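IclR family transcriptional regulator (Brucella abortus, PDB 5WHM) represses transcription as an IclR-type regulator, probably by binding DNA through its helix-turn-helix domain. Local coordinates at residues L30-C35 against Q46-K51. Sequence-based numbering, arbitrary orientation.
Sequences LEVLRC and QEIAHK
Inside the winged helix-turn-helix domain, residues 30-35, from the last part of helix 24-33 onward, meet helix 45-52 through Val32 and Cys35 on one side and Ile48 and Lys51 on the other. Val32 and Ile48 sit at the nearest approach of the two backbones, their CA atoms 6.6 Å apart, and the two side chains lie nearly perpendicular to each other. Ile48 CG2 makes the closest approach: it lies 3.8 Å from Val32 CG2 and only slightly farther from Val32 CG1, so it faces both branches of the valine. It is brought there by an Ile48 chi1 of -66°, which sets CG2 anti to the backbone N, with CG1 beside that N. Helix 56-69 closes this apolar layer, with Leu62 and Leu66 against Val32 and Val59 against Ile48. Helices 45-52 and 56-69 form the helix-turn-helix pair itself, the later one being the probable recognition helix as in other IclR regulators, and helix 24-33 packs against both. Three residues on, Cys35 points its thiol at the aliphatic part of Lys51: Cys35 SG is 3.8 Å from Lys51 CD and equally close to Lys51 CB, while Ile48 CG2 lies at a looser 4.3 Å from that sulfur. The lysine chain runs extended past the cysteine as far as CE, then bends at chi4 (-55°), and its ammonium group forms a salt bridge with Glu40. A water donates to Cys35 O at 2.8 Å and accepts a weak bond from Lys51 NZ at 3.2 Å, bridging the more open margin of the contact.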
loop_
_atom_site.group_PDB
_atom_site.type_symbol
_atom_site.label_atom_id
_atom_site.label_comp_id
_atom_site.label_asym_id
_atom_site.label_seq_id
_atom_site.Cartn_x
_atom_site.Cartn_y
_atom_site.Cartn_z
ATOM N N LEU C 30 -6.350 8.010 -12.247
ATOM C CA LEU C 30 -5.710 8.057 -10.928
ATOM C C LEU C 30 -6.436 9.025 -10.002
ATOM O O LEU C 30 -6.526 8.775 -8.790
ATOM C CB LEU C 30 -4.244 8.453 -11.058
ATOM C CG LEU C 30 -3.410 7.324 -11.681
ATOM C CD1 LEU C 30 -2.101 7.877 -12.183
ATOM C CD2 LEU C 30 -3.131 6.267 -10.648
ATOM N N GLU C 31 -6.977 10.112 -10.555
ATOM C CA GLU C 31 -7.806 11.019 -9.762
ATOM C C GLU C 31 -9.060 10.308 -9.242
ATOM O O GLU C 31 -9.493 10.551 -8.109
ATOM C CB GLU C 31 -8.167 12.220 -10.625
ATOM C CG GLU C 31 -8.293 13.532 -9.924
ATOM C CD GLU C 31 -7.119 13.884 -8.987
ATOM O OE1 GLU C 31 -5.934 13.799 -9.370
ATOM O OE2 GLU C 31 -7.404 14.271 -7.851
ATOM N N VAL C 32 -9.668 9.431 -10.054
ATOM C CA VAL C 32 -10.767 8.593 -9.571
ATOM C C VAL C 32 -10.302 7.713 -8.405
ATOM O O VAL C 32 -10.965 7.625 -7.369
ATOM C CB VAL C 32 -11.341 7.729 -10.722
ATOM C CG1 VAL C 32 -12.239 6.587 -10.162
ATOM C CG2 VAL C 32 -12.122 8.605 -11.740
ATOM N N LEU C 33 -9.169 7.028 -8.563
ATOM C CA LEU C 33 -8.701 6.170 -7.470
ATOM C C LEU C 33 -8.391 6.981 -6.215
ATOM O O LEU C 33 -8.590 6.488 -5.099
ATOM C CB LEU C 33 -7.458 5.386 -7.888
ATOM C CG LEU C 33 -7.696 4.290 -8.926
ATOM C CD1 LEU C 33 -6.341 3.753 -9.416
ATOM C CD2 LEU C 33 -8.576 3.178 -8.301
ATOM N N ARG C 34 -7.948 8.235 -6.371
ATOM C CA ARG C 34 -7.673 9.064 -5.187
ATOM C C ARG C 34 -8.935 9.490 -4.443
ATOM O O ARG C 34 -8.820 10.037 -3.335
ATOM C CB ARG C 34 -6.897 10.321 -5.574
ATOM C CG ARG C 34 -5.445 10.105 -5.958
ATOM C CD ARG C 34 -4.746 11.478 -6.054
ATOM N NE ARG C 34 -3.309 11.376 -6.305
ATOM C CZ ARG C 34 -2.364 11.536 -5.375
ATOM N NH1 ARG C 34 -1.070 11.425 -5.703
ATOM N NH2 ARG C 34 -2.708 11.818 -4.121
ATOM N N CYS C 35 -10.122 9.298 -5.027
ATOM C CA CYS C 35 -11.363 9.643 -4.331
ATOM C C CYS C 35 -11.609 8.737 -3.140
ATOM O O CYS C 35 -12.351 9.111 -2.232
ATOM C CB CYS C 35 -12.562 9.522 -5.272
ATOM S SG CYS C 35 -12.642 10.839 -6.456
ATOM N N GLN C 46 -21.736 8.884 -9.419
ATOM C CA GLN C 46 -22.130 10.280 -9.231
ATOM C C GLN C 46 -21.300 10.971 -8.149
ATOM O O GLN C 46 -20.946 12.147 -8.293
ATOM C CB GLN C 46 -23.620 10.388 -8.907
ATOM C CG GLN C 46 -24.126 11.848 -8.873
ATOM C CD GLN C 46 -24.079 12.532 -10.257
ATOM O OE1 GLN C 46 -24.973 12.339 -11.095
ATOM N NE2 GLN C 46 -23.041 13.343 -10.490
ATOM N N GLU C 47 -21.010 10.278 -7.043
ATOM C CA GLU C 47 -20.103 10.844 -6.044
ATOM C C GLU C 47 -18.733 11.112 -6.647
ATOM O O GLU C 47 -18.096 12.125 -6.340
ATOM C CB GLU C 47 -19.951 9.899 -4.846
ATOM C CG GLU C 47 -21.170 9.782 -3.944
ATOM C CD GLU C 47 -21.110 8.535 -3.059
ATOM O OE1 GLU C 47 -20.819 8.672 -1.842
ATOM O OE2 GLU C 47 -21.355 7.415 -3.585
ATOM N N ILE C 48 -18.255 10.207 -7.502
ATOM C CA ILE C 48 -16.932 10.379 -8.091
ATOM C C ILE C 48 -16.936 11.543 -9.080
ATOM O O ILE C 48 -15.970 12.311 -9.144
ATOM C CB ILE C 48 -16.448 9.061 -8.722
ATOM C CG1 ILE C 48 -16.225 8.010 -7.617
ATOM C CG2 ILE C 48 -15.154 9.273 -9.516
ATOM C CD1 ILE C 48 -16.052 6.601 -8.142
ATOM N N ALA C 49 -18.023 11.712 -9.845
ATOM C CA ALA C 49 -18.126 12.870 -10.736
ATOM C C ALA C 49 -18.129 14.166 -9.941
ATOM O O ALA C 49 -17.521 15.164 -10.356
ATOM C CB ALA C 49 -19.404 12.803 -11.587
ATOM N N HIS C 50 -18.847 14.187 -8.816
ATOM C CA HIS C 50 -18.892 15.410 -8.021
ATOM C C HIS C 50 -17.512 15.728 -7.457
ATOM O O HIS C 50 -17.061 16.874 -7.525
ATOM C CB HIS C 50 -19.927 15.294 -6.907
ATOM C CG HIS C 50 -19.960 16.490 -6.002
ATOM N ND1 HIS C 50 -19.109 16.639 -4.926
ATOM C CD2 HIS C 50 -20.715 17.615 -6.040
ATOM C CE1 HIS C 50 -19.350 17.795 -4.330
ATOM N NE2 HIS C 50 -20.322 18.404 -4.985
ATOM N N LYS C 51 -16.811 14.713 -6.923
ATOM C CA LYS C 51 -15.498 14.939 -6.317
ATOM C C LYS C 51 -14.456 15.377 -7.340
ATOM O O LYS C 51 -13.570 16.182 -7.028
ATOM C CB LYS C 51 -14.998 13.662 -5.631
ATOM C CG LYS C 51 -15.693 13.300 -4.331
ATOM C CD LYS C 51 -15.061 11.971 -3.801
ATOM C CE LYS C 51 -15.720 11.488 -2.521
ATOM N NZ LYS C 51 -15.674 12.541 -1.513
HETATM O O HOH W 1 -12.578 11.695 -1.265
#